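Local atomic coordinates of methyltransferase (Pyrococcus horikoshii, PDB entry 1IXK), a protein that probably transfers a methyl group from S-adenosyl-L-methionine to cytidine C5 of tRNA. Residues 127-132 / 148-153; 135-140 / 168-173. All blocks are in the same frame, centred on the assembly; numbering follows the deposited sequence.

Contact 1: residues 127-132 / 148-153; sequences AAPGGK and AFDVDE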
loop_
_atom_site.group_PDB
_atom_site.type_symbol
_atom_site.label_atom_id
_atom_site.label_comp_id
_atom_site.label_asym_id
_atom_site.label_seq_id
_atom_site.Cartn_x
_atom_site.Cartn_y
_atom_site.Cartn_z
ATOM N N ALA A 127 0.919 10.721 -2.438
ATOM C CA ALA A 127 1.568 12.003 -2.198
ATOM C C ALA A 127 2.964 11.931 -2.811
ATOM O O ALA A 127 3.497 12.926 -3.302
ATOM C CB ALA A 127 1.667 12.271 -0.703
ATOM N N ALA A 128 3.548 10.738 -2.778
ATOM C CA ALA A 128 4.877 10.517 -3.332
ATOM C C ALA A 128 4.837 9.353 -4.319
ATOM O O ALA A 128 5.269 8.245 -4.006
ATOM C CB ALA A 128 5.864 10.227 -2.214
ATOM N N PRO A 129 4.307 9.593 -5.528
ATOM C CA PRO A 129 4.213 8.557 -6.563
ATOM C C PRO A 129 5.590 7.973 -6.851
ATOM O O PRO A 129 6.594 8.686 -6.796
ATOM C CB PRO A 129 3.665 9.315 -7.772
ATOM C CG PRO A 129 2.931 10.466 -7.162
ATOM C CD PRO A 129 3.819 10.888 -6.032
ATOM N N GLY A 130 5.639 6.680 -7.158
ATOM C CA GLY A 130 6.917 6.055 -7.452
ATOM C C GLY A 130 6.833 4.570 -7.757
ATOM O O GLY A 130 6.475 4.172 -8.864
ATOM N N GLY A 131 7.172 3.754 -6.765
ATOM C CA GLY A 131 7.151 2.314 -6.932
ATOM C C GLY A 131 5.813 1.731 -7.342
ATOM O O GLY A 131 5.753 0.897 -8.241
ATOM N N LYS A 132 4.735 2.149 -6.687
ATOM C CA LYS A 132 3.416 1.623 -7.028
ATOM C C LYS A 132 2.953 2.109 -8.391
ATOM O O LYS A 132 2.243 1.403 -9.099
ATOM C CB LYS A 132 2.383 2.025 -5.971
ATOM C CG LYS A 132 2.618 1.417 -4.598
ATOM C CD LYS A 132 1.400 1.624 -3.709
ATOM C CE LYS A 132 1.697 1.248 -2.272
ATOM N NZ LYS A 132 2.804 2.081 -1.740
ATOM N N ALA A 148 -0.435 10.910 -12.173
ATOM C CA ALA A 148 0.126 10.920 -10.822
ATOM C C ALA A 148 0.446 12.363 -10.439
ATOM O O ALA A 148 0.697 13.199 -11.309
ATOM C CB ALA A 148 1.383 10.060 -10.757
ATOM N N PHE A 149 0.434 12.641 -9.137
ATOM C CA PHE A 149 0.676 13.987 -8.621
ATOM C C PHE A 149 1.714 14.015 -7.500
ATOM O O PHE A 149 1.703 13.164 -6.610
ATOM C CB PHE A 149 -0.632 14.580 -8.069
ATOM C CG PHE A 149 -1.798 14.503 -9.019
ATOM C CD1 PHE A 149 -2.395 13.280 -9.318
ATOM C CD2 PHE A 149 -2.312 15.658 -9.598
ATOM C CE1 PHE A 149 -3.489 13.211 -10.180
ATOM C CE2 PHE A 149 -3.408 15.600 -10.462
ATOM C CZ PHE A 149 -3.997 14.373 -10.754
ATOM N N ASP A 150 2.602 15.003 -7.543
ATOM C CA ASP A 150 3.624 15.171 -6.512
ATOM C C ASP A 150 3.863 16.670 -6.347
ATOM O O ASP A 150 4.164 17.358 -7.319
ATOM C CB ASP A 150 4.932 14.495 -6.924
ATOM C CG ASP A 150 5.886 14.288 -5.746
ATOM O OD1 ASP A 150 5.838 15.081 -4.778
ATOM O OD2 ASP A 150 6.688 13.331 -5.795
ATOM N N VAL A 151 3.722 17.178 -5.126
ATOM C CA VAL A 151 3.933 18.603 -4.870
ATOM C C VAL A 151 5.421 18.945 -4.790
ATOM O O VAL A 151 5.798 20.118 -4.815
ATOM C CB VAL A 151 3.255 19.042 -3.554
ATOM C CG1 VAL A 151 1.750 18.772 -3.629
ATOM C CG2 VAL A 151 3.874 18.300 -2.373
ATOM N N ASP A 152 6.258 17.916 -4.702
ATOM C CA ASP A 152 7.709 18.088 -4.600
ATOM C C ASP A 152 8.355 17.896 -5.966
ATOM O O ASP A 152 8.507 16.768 -6.427
ATOM C CB ASP A 152 8.281 17.060 -3.617
ATOM C CG ASP A 152 9.756 17.286 -3.318
ATOM O OD1 ASP A 152 10.533 17.533 -4.261
ATOM O OD2 ASP A 152 10.141 17.201 -2.134
ATOM N N GLU A 153 8.754 18.994 -6.603
ATOM C CA GLU A 153 9.364 18.917 -7.928
ATOM C C GLU A 153 10.637 18.076 -7.990
ATOM O O GLU A 153 10.851 17.344 -8.957
ATOM C CB GLU A 153 9.673 20.315 -8.467
ATOM C CG GLU A 153 10.068 20.308 -9.947
ATOM C CD GLU A 153 8.894 19.966 -10.856
ATOM O OE1 GLU A 153 7.948 20.775 -10.923
ATOM O OE2 GLU A 153 8.909 18.888 -11.497
HETATM O O HOH W 1 2.109 15.361 -3.412
HETATM O O HOH W 2 7.199 11.312 -7.345
#
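Ala127 turns its carbonyl O to the end of the strand opposite, where it comes 3.5 Å from Asp150 OD1. The two oxygens make no bond to each other; each has its own donor. A water donates to Ala127 O at 2.8 Å and accepts from Val151 N at 3.0 Å. The methyl of Ala127 points away from Asp150, and Ala128 adds little beyond its backbone. Pro129 does most of the touching. Its CG lies 3.0 Å from Phe149 O, a short carbon-oxygen approach with CD close by, while CB packs on the methyl of Ala148 at 3.8 Å. A compact, puckered ring of restricted flexibility suits this place, and having no N-H it leaves no donor to satisfy there. CD also approaches one face of the Asp150 carboxylate obliquely, 3.8 Å from OD2. Asp150 CG lies opposite the backbone N (chi1 -163°), which sets the carboxylate beside the proline. A second water donates to both Pro129 O and Asp150 OD2. The carboxylate is fixed further by Asp152 N, which reaches OD1 at 2.9 Å from above its plane in an Asx turn, and by a salt bridge to Arg155. Gly130 occupies the N-cap position of helix 131-139. A glycine-rich turn after the first strand, facing an acidic residue at the end of the next, is characteristic of class I methyltransferases; both are predicted to bind S-adenosyl-L-methionine.

Contact 2: residues 135-140 / 168-173; sequences YLAQLM and VLNVIL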
loop_
_atom_site.group_PDB
_atom_site.type_symbol
_atom_site.label_atom_id
_atom_site.label_comp_id
_atom_site.label_asym_id
_atom_site.label_seq_id
_atom_site.Cartn_x
_atom_site.Cartn_y
_atom_site.Cartn_z
ATOM N N TYR A 135 4.395 -0.021 -10.979
ATOM C CA TYR A 135 3.812 -1.359 -10.949
ATOM C C TYR A 135 2.534 -1.298 -11.789
ATOM O O TYR A 135 2.270 -2.189 -12.605
ATOM C CB TYR A 135 3.492 -1.788 -9.507
ATOM C CG TYR A 135 3.435 -3.296 -9.297
ATOM C CD1 TYR A 135 3.611 -3.845 -8.027
ATOM C CD2 TYR A 135 3.237 -4.174 -10.372
ATOM C CE1 TYR A 135 3.602 -5.228 -7.824
ATOM C CE2 TYR A 135 3.224 -5.565 -10.179
ATOM C CZ TYR A 135 3.410 -6.081 -8.900
ATOM O OH TYR A 135 3.415 -7.447 -8.688
ATOM N N LEU A 136 1.747 -0.239 -11.601
ATOM C CA LEU A 136 0.516 -0.067 -12.373
ATOM C C LEU A 136 0.862 -0.069 -13.859
ATOM O O LEU A 136 0.162 -0.681 -14.669
ATOM C CB LEU A 136 -0.176 1.262 -12.032
ATOM C CG LEU A 136 -0.679 1.483 -10.605
ATOM C CD1 LEU A 136 -1.153 2.927 -10.458
ATOM C CD2 LEU A 136 -1.807 0.502 -10.275
ATOM N N ALA A 137 1.947 0.614 -14.207
ATOM C CA ALA A 137 2.382 0.696 -15.594
ATOM C C ALA A 137 2.689 -0.659 -16.229
ATOM O O ALA A 137 2.286 -0.911 -17.364
ATOM C CB ALA A 137 3.606 1.614 -15.712
ATOM N N GLN A 138 3.401 -1.534 -15.522
ATOM C CA GLN A 138 3.719 -2.827 -16.116
ATOM C C GLN A 138 2.485 -3.722 -16.176
ATOM O O GLN A 138 2.335 -4.525 -17.096
ATOM C CB GLN A 138 4.891 -3.510 -15.381
ATOM C CG GLN A 138 4.640 -3.979 -13.959
ATOM C CD GLN A 138 5.892 -4.583 -13.330
ATOM O OE1 GLN A 138 6.865 -3.877 -13.049
ATOM N NE2 GLN A 138 5.875 -5.894 -13.115
ATOM N N LEU A 139 1.576 -3.562 -15.221
ATOM C CA LEU A 139 0.354 -4.355 -15.224
ATOM C C LEU A 139 -0.500 -3.928 -16.418
ATOM O O LEU A 139 -1.251 -4.730 -16.977
ATOM C CB LEU A 139 -0.411 -4.158 -13.907
ATOM C CG LEU A 139 0.218 -4.815 -12.668
ATOM C CD1 LEU A 139 -0.460 -4.303 -11.400
ATOM C CD2 LEU A 139 0.087 -6.328 -12.767
HETATM N N MSE A 140 -0.362 -2.666 -16.815
HETATM C CA MSE A 140 -1.105 -2.124 -17.950
HETATM C C MSE A 140 -0.330 -2.340 -19.255
HETATM O O MSE A 140 -0.786 -1.954 -20.331
HETATM C CB MSE A 140 -1.373 -0.623 -17.732
HETATM C CG MSE A 140 -2.248 -0.324 -16.501
HETATM SE SE MSE A 140 -2.265 1.425 -15.959
HETATM C CE MSE A 140 -3.303 2.119 -17.162
ATOM N N VAL A 168 8.998 2.797 -18.567
ATOM C CA VAL A 168 7.584 3.133 -18.424
ATOM C C VAL A 168 7.241 4.293 -19.357
ATOM O O VAL A 168 7.860 5.358 -19.289
ATOM C CB VAL A 168 7.270 3.518 -16.970
ATOM C CG1 VAL A 168 5.821 3.995 -16.853
ATOM C CG2 VAL A 168 7.518 2.313 -16.063
ATOM N N LEU A 169 6.237 4.096 -20.207
ATOM C CA LEU A 169 5.862 5.112 -21.188
ATOM C C LEU A 169 4.463 5.704 -21.055
ATOM O O LEU A 169 4.121 6.640 -21.781
ATOM C CB LEU A 169 5.983 4.514 -22.598
ATOM C CG LEU A 169 7.320 3.864 -22.974
ATOM C CD1 LEU A 169 7.189 3.127 -24.300
ATOM C CD2 LEU A 169 8.390 4.937 -23.051
ATOM N N ASN A 170 3.660 5.182 -20.133
ATOM C CA ASN A 170 2.280 5.647 -20.008
ATOM C C ASN A 170 1.912 6.465 -18.775
ATOM O O ASN A 170 0.727 6.588 -18.451
ATOM C CB ASN A 170 1.349 4.437 -20.097
ATOM C CG ASN A 170 1.542 3.479 -18.945
ATOM O OD1 ASN A 170 2.513 3.591 -18.191
ATOM N ND2 ASN A 170 0.629 2.524 -18.802
ATOM N N VAL A 171 2.902 7.034 -18.094
ATOM C CA VAL A 171 2.621 7.830 -16.900
ATOM C C VAL A 171 2.749 9.319 -17.182
ATOM O O VAL A 171 3.640 9.748 -17.918
ATOM C CB VAL A 171 3.581 7.473 -15.735
ATOM C CG1 VAL A 171 3.274 8.341 -14.507
ATOM C CG2 VAL A 171 3.450 6.001 -15.376
ATOM N N ILE A 172 1.835 10.100 -16.615
ATOM C CA ILE A 172 1.856 11.552 -16.753
ATOM C C ILE A 172 1.995 12.090 -15.331
ATOM O O ILE A 172 1.174 11.782 -14.465
ATOM C CB ILE A 172 0.548 12.095 -17.374
ATOM C CG1 ILE A 172 0.380 11.555 -18.799
ATOM C CG2 ILE A 172 0.583 13.624 -17.400
ATOM C CD1 ILE A 172 -0.864 12.062 -19.511
ATOM N N LEU A 173 3.039 12.877 -15.088
ATOM C CA LEU A 173 3.289 13.428 -13.762
ATOM C C LEU A 173 2.959 14.903 -13.669
ATOM O O LEU A 173 3.465 15.705 -14.447
ATOM C CB LEU A 173 4.758 13.232 -13.375
ATOM C CG LEU A 173 5.289 11.806 -13.252
ATOM C CD1 LEU A 173 6.810 11.846 -13.083
ATOM C CD2 LEU A 173 4.629 11.111 -12.083
#
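Asn170 ND2 donates to the backbone O of Asp143, a bond that ties the turn before strand 171-174 to the approach to strand 145-149. The same amide lies against the end of helix 131-139: ND2 is 3.9 Å from Met140 CB, and OD1 is 3.4 Å from Ala137 CB. With chi1 at 65°, CG stands between the backbone N and the carbonyl carbon, which carries the amide over toward the helix. OD1 is buried by this packing and has no hydrogen-bonding partner in the model, a probable energetic cost that the ND2 bond does not repay, though that bond does hold the amide in place. Ala137 is the hub on the helix side, its CB directed toward the opposing segment. Val168 CG1, anti to the backbone N (chi1 175°), meets that CB at 3.4 Å, closer than carbon atoms usually pack, while CG2 stays at 4.0 Å. Val171 CG2 adds a looser touch at 4.4 Å. A small alanine suits a helix face pressed this near to the chain, and branched valines fill the flanks without long, flexible ends. Leu163 of helix 153-166 touches both valines from beyond the segment. Met140, modelled as selenomethionine, also packs on Ile146 of the neighbouring strand. Helix-to-sheet packing of this kind belongs to the Rossmann-like alpha/beta fold of class I methyltransferases, here at the C-terminal end of the helix.

In the fold
Both contacts involve helix 131-139, contact 1 in the loop leading into it and contact 2 at its C-terminal end, with centres about 13 Å apart. Their segments alternate along the chain, in the order 127-132, 135-140, 148-153, 168-173, so the two contacts cross along the sequence. On the sheet side they reach parallel neighbours, strands 145-149 and 171-174, which are joined where Ala148 N lies 2.9 Å from Ile172 O, probably a hydrogen bond; Leu173 CD2 also packs on Ala148 CB. The loop before the helix and the helix's C-terminal end thus both pack against the sheet region: one at the predicted S-adenosyl-L-methionine site, the other at the turn leading into strand 171-174, all inside the methyltransferase domain.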